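Local coordinates for cellulose-binding protein (Saccharophagus degradans, PDB 2YHG) that is of unproven function but is related to nucleoside hydrolases and associated with carbohydrate metabolism, this chain being the C-terminal part of a longer cellulose-binding protein, at residues A[39-53]-A[234-248]. Numbering follows the deposited sequence.
Sequences ADPDDEQSLVRQLVM and YPNRRYATEGDTPAF. With CA (calcium ion), chain B.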
ATOM      1  N   ALA A  39      -9.054  17.017  -8.396  1.00  8.68           N
ATOM      2  CA  ALA A  39      -8.452  16.862  -9.710  1.00  8.91           C
ATOM      3  C   ALA A  39      -9.194  15.842 -10.543  1.00  8.04           C
ATOM      4  O   ALA A  39      -9.312  15.988 -11.777  1.00  9.85           O
ATOM      5  CB  ALA A  39      -7.002  16.432  -9.569  1.00  9.49           C
ATOM      6  N   ASP A  40      -9.618  14.748  -9.914  1.00  7.89           N
ATOM      7  CA  ASP A  40     -10.246  13.660 -10.617  0.50  7.96           C
ATOM      8  C   ASP A  40     -10.961  12.803  -9.592  1.00  7.34           C
ATOM      9  O   ASP A  40     -10.511  12.680  -8.450  1.00  7.54           O
ATOM     10  CB  ASP A  40      -9.208  12.824 -11.329  0.50  7.98           C
ATOM     11  CG  ASP A  40      -9.825  11.782 -12.229  0.50  8.86           C
ATOM     12  OD1 ASP A  40     -10.106  12.104 -13.408  0.50  9.97           O
ATOM     13  OD2 ASP A  40     -10.028  10.640 -11.761  0.50  7.84           O
ATOM     14  N   PRO A  41     -12.088  12.207  -9.973  1.00  6.71           N
ATOM     15  CA  PRO A  41     -12.836  11.407  -9.006  1.00  6.90           C
ATOM     16  C   PRO A  41     -12.050  10.223  -8.441  1.00  6.44           C
ATOM     17  O   PRO A  41     -12.460   9.682  -7.423  1.00  6.91           O
ATOM     18  CB  PRO A  41     -14.069  10.937  -9.798  1.00  8.02           C
ATOM     19  CG  PRO A  41     -13.671  11.081 -11.222  1.00  8.80           C
ATOM     20  CD  PRO A  41     -12.778  12.285 -11.277  1.00  7.46           C
ATOM     21  N   ASP A  42     -11.003   9.778  -9.104  1.00  6.89           N
ATOM     22  CA  ASP A  42     -10.280   8.639  -8.614  1.00  7.22           C
ATOM     23  C   ASP A  42      -9.772   8.798  -7.195  1.00  6.52           C
ATOM     24  O   ASP A  42      -9.771   7.810  -6.442  1.00  7.02           O
ATOM     25  CB  ASP A  42      -9.301   8.048  -9.600  1.00  8.17           C
ATOM     26  CG  ASP A  42      -8.111   8.838  -9.898  1.00  9.69           C
ATOM     27  OD1 ASP A  42      -7.922   9.947  -9.407  0.50  4.03           O
ATOM     28  OD2 ASP A  42      -7.261   8.218 -10.661  0.50  5.21           O
ATOM     29  N   ASP A  43      -9.387   9.985  -6.760  1.00  6.90           N
ATOM     30  CA  ASP A  43      -8.924  10.130  -5.379  1.00  7.13           C
ATOM     31  C   ASP A  43     -10.054   9.796  -4.397  1.00  6.37           C
ATOM     32  O   ASP A  43      -9.799   9.272  -3.312  1.00  6.96           O
ATOM     33  CB  ASP A  43      -8.393  11.527  -5.105  1.00  7.79           C
ATOM     34  CG  ASP A  43      -7.088  11.828  -5.838  1.00  9.71           C
ATOM     35  OD1 ASP A  43      -7.129  11.917  -7.089  1.00 10.07           O
ATOM     36  OD2 ASP A  43      -6.010  11.878  -5.219  1.00  9.16           O
ATOM     37  N   GLU A  44     -11.283  10.225  -4.727  1.00  6.46           N
ATOM     38  CA  GLU A  44     -12.420   9.889  -3.892  1.00  6.76           C
ATOM     39  C   GLU A  44     -12.635   8.388  -3.815  1.00  7.15           C
ATOM     40  O   GLU A  44     -12.864   7.822  -2.732  1.00  7.45           O
ATOM     41  CB  GLU A  44     -13.652  10.597  -4.413  1.00  7.08           C
ATOM     42  CG  GLU A  44     -13.589  12.104  -4.355  1.00  7.63           C
ATOM     43  CD  GLU A  44     -14.551  12.713  -5.346  1.00  7.98           C
ATOM     44  OE1 GLU A  44     -15.775  12.537  -5.174  1.00  9.29           O
ATOM     45  OE2 GLU A  44     -14.090  13.319  -6.330  1.00  8.49           O
ATOM     46  N   GLN A  45     -12.605   7.737  -4.969  1.00  6.42           N
ATOM     47  CA  GLN A  45     -12.716   6.304  -5.042  1.00  6.64           C
ATOM     48  C   GLN A  45     -11.681   5.627  -4.144  1.00  6.66           C
ATOM     49  O   GLN A  45     -11.991   4.697  -3.393  1.00  7.16           O
ATOM     50  CB  GLN A  45     -12.486   5.840  -6.473  1.00  6.67           C
ATOM     51  CG  GLN A  45     -13.488   6.332  -7.517  1.00  6.79           C
ATOM     52  CD  GLN A  45     -13.109   5.875  -8.910  1.00  7.61           C
ATOM     53  OE1 GLN A  45     -11.925   5.688  -9.225  1.00  7.77           O
ATOM     54  NE2 GLN A  45     -14.114   5.632  -9.774  1.00  8.78           N
ATOM     55  N   SER A  46     -10.433   6.043  -4.288  1.00  6.16           N
ATOM     56  CA  SER A  46      -9.345   5.451  -3.539  1.00  6.71           C
ATOM     57  C   SER A  46      -9.544   5.612  -2.043  1.00  6.78           C
ATOM     58  O   SER A  46      -9.259   4.674  -1.292  1.00  6.74           O
ATOM     59  CB  SER A  46      -8.020   6.087  -3.973  1.00  6.70           C
ATOM     60  OG  SER A  46      -7.678   5.725  -5.317  1.00  6.72           O
ATOM     61  N   LEU A  47      -9.985   6.791  -1.596  1.00  6.44           N
ATOM     62  CA  LEU A  47     -10.181   6.974  -0.172  1.00  6.59           C
ATOM     63  C   LEU A  47     -11.274   6.046   0.354  1.00  6.71           C
ATOM     64  O   LEU A  47     -11.128   5.502   1.449  1.00  7.46           O
ATOM     65  CB  LEU A  47     -10.451   8.425   0.158  1.00  7.29           C
ATOM     66  CG  LEU A  47     -10.599   8.700   1.664  1.00  8.34           C
ATOM     67  CD1 LEU A  47      -9.374   8.249   2.454  1.00  9.49           C
ATOM     68  CD2 LEU A  47     -10.910  10.183   1.904  1.00  9.79           C
ATOM     69  N   VAL A  48     -12.351   5.847  -0.404  1.00  7.04           N
ATOM     70  CA  VAL A  48     -13.383   4.912   0.040  1.00  7.41           C
ATOM     71  C   VAL A  48     -12.801   3.513   0.236  1.00  7.46           C
ATOM     72  O   VAL A  48     -13.050   2.876   1.264  1.00  7.98           O
ATOM     73  CB  VAL A  48     -14.568   4.913  -0.944  1.00  7.74           C
ATOM     74  CG1 VAL A  48     -15.521   3.741  -0.618  1.00  9.11           C
ATOM     75  CG2 VAL A  48     -15.317   6.260  -0.886  1.00  8.98           C
ATOM     76  N   ARG A  49     -12.031   3.030  -0.734  1.00  7.26           N
ATOM     77  CA  ARG A  49     -11.428   1.708  -0.575  1.00  7.45           C
ATOM     78  C   ARG A  49     -10.493   1.669   0.629  1.00  7.36           C
ATOM     79  O   ARG A  49     -10.539   0.735   1.443  1.00  7.90           O
ATOM     80  CB  ARG A  49     -10.689   1.252  -1.825  1.00  7.42           C
ATOM     81  CG  ARG A  49     -10.209  -0.189  -1.685  1.00  7.59           C
ATOM     82  CD  ARG A  49      -9.192  -0.620  -2.706  1.00  7.44           C
ATOM     83  NE  ARG A  49      -9.686  -0.482  -4.086  1.00  7.54           N
ATOM     84  CZ  ARG A  49     -10.094  -1.455  -4.882  1.00  7.03           C
ATOM     85  NH1 ARG A  49      -9.968  -2.728  -4.558  1.00  7.89           N
ATOM     86  NH2 ARG A  49     -10.581  -1.135  -6.069  1.00  7.66           N
ATOM     87  N   GLN A  50      -9.656   2.693   0.788  1.00  7.25           N
ATOM     88  CA  GLN A  50      -8.744   2.706   1.927  1.00  7.49           C
ATOM     89  C   GLN A  50      -9.554   2.638   3.228  1.00  7.54           C
ATOM     90  O   GLN A  50      -9.144   1.948   4.186  1.00  7.85           O
ATOM     91  CB  GLN A  50      -7.854   3.935   1.907  1.00  7.22           C
ATOM     92  CG  GLN A  50      -7.031   4.191   3.162  1.00  7.49           C
ATOM     93  CD  GLN A  50      -5.949   3.163   3.448  1.00  7.52           C
ATOM     94  OE1 GLN A  50      -4.770   3.423   3.185  1.00  7.89           O
ATOM     95  NE2 GLN A  50      -6.326   2.018   3.991  1.00  7.91           N
ATOM     96  N   LEU A  51     -10.652   3.350   3.315  1.00  7.57           N
ATOM     97  CA  LEU A  51     -11.420   3.361   4.563  1.00  7.99           C
ATOM     98  C   LEU A  51     -12.004   2.005   4.913  1.00  8.29           C
ATOM     99  O   LEU A  51     -11.962   1.615   6.075  1.00  9.03           O
ATOM    100  CB  LEU A  51     -12.461   4.462   4.545  1.00  8.86           C
ATOM    101  CG  LEU A  51     -11.872   5.880   4.587  1.00  8.79           C
ATOM    102  CD1 LEU A  51     -13.012   6.863   4.358  1.00 13.16           C
ATOM    103  CD2 LEU A  51     -11.179   6.157   5.868  1.00 14.70           C
ATOM    104  N   VAL A  52     -12.534   1.279   3.946  1.00  8.16           N
ATOM    105  CA  VAL A  52     -13.090  -0.047   4.264  1.00  8.51           C
ATOM    106  C   VAL A  52     -12.004  -1.099   4.458  1.00  8.50           C
ATOM    107  O   VAL A  52     -12.293  -2.193   4.936  1.00  8.99           O
ATOM    108  CB  VAL A  52     -14.180  -0.507   3.274  1.00  8.82           C
ATOM    109  CG1 VAL A  52     -15.337   0.477   3.239  1.00 10.08           C
ATOM    110  CG2 VAL A  52     -13.620  -0.804   1.881  1.00  9.75           C
ATOM    111  N   MET A  53     -10.765  -0.750   4.128  1.00  8.50           N
ATOM    112  CA  MET A  53      -9.565  -1.546   4.420  1.00  8.73           C
ATOM    113  C   MET A  53      -8.834  -1.053   5.677  1.00  9.25           C
ATOM    114  O   MET A  53      -7.787  -1.604   6.006  1.00  9.68           O
ATOM    115  CB  MET A  53      -8.577  -1.507   3.201  1.00  8.87           C
ATOM    116  CG  MET A  53      -9.134  -2.191   1.947  1.00  9.26           C
ATOM    117  SD  MET A  53      -8.006  -2.167   0.557  1.00 10.25           S
ATOM    118  CE  MET A  53      -6.815  -3.386   1.093  1.00 11.12           C
ATOM    119  N   TYR A 234     -18.668   7.029  -3.599  1.00  8.50           N
ATOM    120  CA  TYR A 234     -17.690   6.456  -4.538  1.00  8.06           C
ATOM    121  C   TYR A 234     -18.117   6.878  -5.934  1.00  7.92           C
ATOM    122  O   TYR A 234     -19.096   6.353  -6.457  1.00  8.37           O
ATOM    123  CB  TYR A 234     -17.665   4.938  -4.395  1.00  8.41           C
ATOM    124  CG  TYR A 234     -16.571   4.271  -5.196  1.00  7.94           C
ATOM    125  CD1 TYR A 234     -16.675   4.106  -6.550  1.00  7.92           C
ATOM    126  CD2 TYR A 234     -15.405   3.769  -4.592  1.00  8.08           C
ATOM    127  CE1 TYR A 234     -15.674   3.542  -7.319  1.00  7.74           C
ATOM    128  CE2 TYR A 234     -14.380   3.184  -5.353  1.00  8.03           C
ATOM    129  CZ  TYR A 234     -14.523   3.075  -6.705  1.00  7.23           C
ATOM    130  OH  TYR A 234     -13.550   2.569  -7.505  1.00  8.05           O
ATOM    131  N   PRO A 235     -17.442   7.839  -6.559  1.00  7.54           N
ATOM    132  CA  PRO A 235     -17.949   8.363  -7.832  1.00  7.83           C
ATOM    133  C   PRO A 235     -17.572   7.455  -9.000  1.00  6.79           C
ATOM    134  O   PRO A 235     -16.654   6.636  -8.878  1.00  8.36           O
ATOM    135  CB  PRO A 235     -17.228   9.692  -7.959  1.00  7.70           C
ATOM    136  CG  PRO A 235     -15.900   9.448  -7.253  1.00  9.73           C
ATOM    137  CD  PRO A 235     -16.279   8.606  -6.078  1.00  8.22           C
ATOM    138  N   ASN A 236     -18.251   7.634 -10.125  1.00  7.65           N
ATOM    139  CA  ASN A 236     -17.857   6.976 -11.348  1.00  7.69           C
ATOM    140  C   ASN A 236     -16.472   7.438 -11.791  1.00  8.24           C
ATOM    141  O   ASN A 236     -16.031   8.560 -11.537  1.00  8.52           O
ATOM    142  CB  ASN A 236     -18.854   7.305 -12.456  1.00  7.89           C
ATOM    143  CG  ASN A 236     -20.148   6.570 -12.323  1.00  8.56           C
ATOM    144  OD1 ASN A 236     -20.281   5.616 -11.567  1.00 10.03           O
ATOM    145  ND2 ASN A 236     -21.111   6.966 -13.130  1.00 10.09           N
ATOM    146  N   ARG A 237     -15.819   6.539 -12.514  1.00  8.30           N
ATOM    147  CA  ARG A 237     -14.614   6.834 -13.260  1.00  9.22           C
ATOM    148  C   ARG A 237     -14.810   7.951 -14.279  1.00  9.60           C
ATOM    149  O   ARG A 237     -15.803   7.992 -14.985  1.00  9.90           O
ATOM    150  CB  ARG A 237     -14.234   5.557 -14.010  1.00  9.48           C
ATOM    151  CG  ARG A 237     -12.989   5.645 -14.834  1.00  9.73           C
ATOM    152  CD  ARG A 237     -12.758   4.361 -15.571  1.00  9.40           C
ATOM    153  NE  ARG A 237     -13.849   3.999 -16.475  1.00 10.43           N
ATOM    154  CZ  ARG A 237     -14.086   4.608 -17.628  1.00 12.04           C
ATOM    155  NH1 ARG A 237     -13.180   5.437 -18.161  1.00 14.39           N
ATOM    156  NH2 ARG A 237     -15.178   4.316 -18.310  1.00 16.40           N
ATOM    157  N   ARG A 238     -13.855   8.876 -14.326  1.00  8.88           N
ATOM    158  CA  ARG A 238     -13.749   9.911 -15.365  0.50  9.70           C
ATOM    159  C   ARG A 238     -12.753   9.502 -16.442  1.00  9.59           C
ATOM    160  O   ARG A 238     -13.034   9.617 -17.652  1.00 10.84           O
ATOM    161  CB  ARG A 238     -13.299  11.252 -14.764  0.50  8.86           C
ATOM    162  CG  ARG A 238     -13.255  12.399 -15.778  0.50  6.62           C
ATOM    163  CD  ARG A 238     -12.799  13.687 -15.171  0.50  6.95           C
ATOM    164  NE  ARG A 238     -13.693  14.196 -14.140  0.50  7.78           N
ATOM    165  CZ  ARG A 238     -13.446  15.252 -13.362  0.50  6.70           C
ATOM    166  NH1 ARG A 238     -12.321  15.902 -13.509  0.50  8.60           N
ATOM    167  NH2 ARG A 238     -14.273  15.582 -12.399  0.50  7.66           N
ATOM    168  N   TYR A 239     -11.564   9.076 -16.011  1.00  9.87           N
ATOM    169  CA  TYR A 239     -10.478   8.640 -16.862  1.00 10.27           C
ATOM    170  C   TYR A 239     -10.104   7.220 -16.484  1.00  8.60           C
ATOM    171  O   TYR A 239     -10.562   6.278 -17.117  1.00 10.08           O
ATOM    172  CB  TYR A 239      -9.303   9.595 -16.765  1.00 12.87           C
ATOM    173  CG  TYR A 239      -8.179   9.243 -17.635  1.00 14.59           C
ATOM    174  CD1 TYR A 239      -8.297   9.280 -19.015  1.00 18.94           C
ATOM    175  CD2 TYR A 239      -6.956   8.911 -17.084  1.00 16.26           C
ATOM    176  CE1 TYR A 239      -7.207   8.971 -19.839  1.00 19.36           C
ATOM    177  CE2 TYR A 239      -5.863   8.629 -17.889  1.00 18.75           C
ATOM    178  CZ  TYR A 239      -6.014   8.595 -19.259  1.00 19.00           C
ATOM    179  OH  TYR A 239      -4.919   8.322 -20.049  1.00 26.39           O
ATOM    180  N   ALA A 240      -9.351   7.046 -15.401  1.00  8.97           N
ATOM    181  CA  ALA A 240      -9.019   5.739 -14.846  1.00  9.14           C
ATOM    182  C   ALA A 240      -9.641   5.589 -13.473  1.00  7.47           C
ATOM    183  O   ALA A 240      -9.758   6.572 -12.713  1.00  9.09           O
ATOM    184  CB  ALA A 240      -7.495   5.546 -14.734  1.00 12.46           C
ATOM    185  N   THR A 241      -9.970   4.361 -13.107  1.00  7.73           N
ATOM    186  CA  THR A 241     -10.454   4.055 -11.780  1.00  7.48           C
ATOM    187  C   THR A 241      -9.253   3.936 -10.828  1.00  7.00           C
ATOM    188  O   THR A 241      -8.297   3.223 -11.117  1.00  7.89           O
ATOM    189  CB  THR A 241     -11.263   2.780 -11.785  1.00  7.75           C
ATOM    190  OG1 THR A 241     -12.494   3.095 -12.434  1.00  8.69           O
ATOM    191  CG2 THR A 241     -11.555   2.230 -10.430  1.00  8.82           C
ATOM    192  N   GLU A 242      -9.294   4.665  -9.718  1.00  6.57           N
ATOM    193  CA  GLU A 242      -8.379   4.438  -8.585  1.00  6.53           C
ATOM    194  C   GLU A 242      -6.913   4.333  -9.044  1.00  6.18           C
ATOM    195  O   GLU A 242      -6.155   3.489  -8.566  1.00  6.55           O
ATOM    196  CB  GLU A 242      -8.784   3.183  -7.798  1.00  7.06           C
ATOM    197  CG  GLU A 242     -10.062   3.398  -7.040  1.00  7.54           C
ATOM    198  CD  GLU A 242     -10.371   2.286  -6.105  1.00  7.22           C
ATOM    199  OE1 GLU A 242      -9.501   1.985  -5.231  1.00  7.65           O
ATOM    200  OE2 GLU A 242     -11.441   1.612  -6.234  1.00  8.18           O
ATOM    201  N   GLY A 243      -6.429   5.301  -9.817  1.00  6.60           N
ATOM    202  CA  GLY A 243      -5.031   5.297 -10.195  1.00  7.11           C
ATOM    203  C   GLY A 243      -4.069   5.377  -9.009  1.00  6.32           C
ATOM    204  O   GLY A 243      -2.938   4.903  -9.118  1.00  6.79           O
ATOM    205  N   ASP A 244      -4.516   5.978  -7.901  1.00  5.96           N
ATOM    206  CA  ASP A 244      -3.659   6.155  -6.740  1.00  6.13           C
ATOM    207  C   ASP A 244      -3.705   4.987  -5.769  1.00  5.96           C
ATOM    208  O   ASP A 244      -2.894   4.932  -4.840  1.00  6.66           O
ATOM    209  CB  ASP A 244      -4.050   7.406  -6.007  1.00  7.26           C
ATOM    210  CG  ASP A 244      -3.943   8.625  -6.868  1.00  7.75           C
ATOM    211  OD1 ASP A 244      -2.865   8.762  -7.478  1.00  9.97           O
ATOM    212  OD2 ASP A 244      -4.913   9.402  -6.993  1.00  8.91           O
ATOM    213  N   THR A 245      -4.640   4.068  -5.933  1.00  6.03           N
ATOM    214  CA  THR A 245      -4.831   2.994  -4.948  1.00  6.27           C
ATOM    215  C   THR A 245      -3.613   2.095  -4.714  1.00  6.13           C
ATOM    216  O   THR A 245      -3.442   1.670  -3.578  1.00  6.23           O
ATOM    217  CB  THR A 245      -6.109   2.231  -5.294  1.00  6.59           C
ATOM    218  OG1 THR A 245      -7.179   3.101  -4.919  1.00  6.63           O
ATOM    219  CG2 THR A 245      -6.221   0.874  -4.639  1.00  6.83           C
ATOM    220  N   PRO A 246      -2.734   1.885  -5.692  1.00  6.12           N
ATOM    221  CA  PRO A 246      -1.514   1.107  -5.386  1.00  6.59           C
ATOM    222  C   PRO A 246      -0.715   1.683  -4.211  1.00  5.98           C
ATOM    223  O   PRO A 246       0.021   0.921  -3.551  1.00  6.88           O
ATOM    224  CB  PRO A 246      -0.769   1.099  -6.694  1.00  6.67           C
ATOM    225  CG  PRO A 246      -1.905   1.099  -7.706  1.00  6.89           C
ATOM    226  CD  PRO A 246      -2.865   2.123  -7.143  1.00  6.86           C
ATOM    227  N   ALA A 247      -0.810   2.990  -3.983  1.00  6.09           N
ATOM    228  CA  ALA A 247      -0.082   3.652  -2.909  1.00  6.57           C
ATOM    229  C   ALA A 247      -0.528   3.237  -1.512  1.00  6.77           C
ATOM    230  O   ALA A 247       0.197   3.523  -0.547  1.00  9.40           O
ATOM    231  CB  ALA A 247      -0.173   5.153  -3.076  1.00  7.11           C
ATOM    232  N   PHE A 248      -1.666   2.590  -1.352  1.00  6.49           N
ATOM    233  CA  PHE A 248      -1.925   1.860  -0.114  1.00  6.82           C
ATOM    234  C   PHE A 248      -2.012   0.365  -0.282  1.00  7.14           C
ATOM    235  O   PHE A 248      -1.748  -0.349   0.690  1.00  7.21           O
ATOM    236  CB  PHE A 248      -3.142   2.374   0.697  1.00  6.92           C
ATOM    237  CG  PHE A 248      -4.426   2.382  -0.044  1.00  6.61           C
ATOM    238  CD1 PHE A 248      -4.783   3.473  -0.825  1.00  7.41           C
ATOM    239  CD2 PHE A 248      -5.351   1.348   0.099  1.00  7.35           C
ATOM    240  CE1 PHE A 248      -5.996   3.508  -1.486  1.00  7.16           C
ATOM    241  CE2 PHE A 248      -6.536   1.357  -0.608  1.00  7.14           C
ATOM    242  CZ  PHE A 248      -6.862   2.464  -1.378  1.00  7.52           C
TER
HETATM  243 CA    CA B1934      -4.750  11.887  -7.485  0.50  7.64          CA
HETATM  244  O   HOH W   1     -11.752  18.418 -12.166  1.00 15.90           O
HETATM  245  O   HOH W   2      -9.799  14.613 -14.010  1.00 66.14           O
HETATM  246  O   HOH W   3     -11.227   8.809 -13.161  1.00  9.53           O
HETATM  247  O   HOH W   4      -7.821   8.945 -13.521  1.00 14.43           O
HETATM  248  O   HOH W   5      -5.666  11.205  -9.792  1.00 85.44           O
HETATM  249  O   HOH W   6      -6.966   7.435  -7.440  1.00  7.17           O
HETATM  250  O   HOH W   7      -4.089  13.441  -9.309  1.00 13.30           O
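Gln-45, on helix 42-52, reaches straight into the loop that runs from Tyr-234 to Glu-242. Its CB lies over one face of the Tyr-234 ring, and CG follows over the same ring in a CH-pi contact, 3.7 Å from the centroid. Next, CD lies beside Tyr-234 OH and Pro-235 O, 3.6 Å from each. At the tip the amide divides its work: OE1 takes the backbone N of Glu-242 at 2.9 Å, with the donor almost in line with the C=O bond, while NE2 gives a hydrogen to Pro-235 O, close to the amide plane and fairly straight at 162°. Both ends of the amide are thus used, which fixes which way it is flipped.

Glu-242 comes back toward the helix with its carboxylate. Arg-49 grips it side-on, NE to OE1 at 2.7 Å along the syn lone pair and NH2 to OE2 from above the carboxylate plane; the bend in the arginine chain at chi3 (-58°) turns the guanidinium edge to it. Thr-245 OG1 adds a second donor to OE1, on the anti lone pair, and Tyr-234 OH a second to OE2 at 2.6 Å. Farther along, Gln-50 CB sits over the centre of the Phe-248 ring, Gln-50 OE1 is hydrogen-bonded to His-33 NE2, and Met-53 SD lies at the ring's edge, a Met-aromatic contact.

Near the start of the helix Asp-42 OD2 accepts from Gly-243 N, and next to it calcium is bound by both oxygens of Asp-43 and, at 2.5 Å, by Asp-244 OD2. Asp-36 and Trp-151 O complete the protein ligands. Four donors on the buried Glu-242 carboxylate should favour its charged form, and the calcium probably offsets the repulsion between the gathered aspartates, tying helix and loop together within the nucleoside hydrolase-like domain.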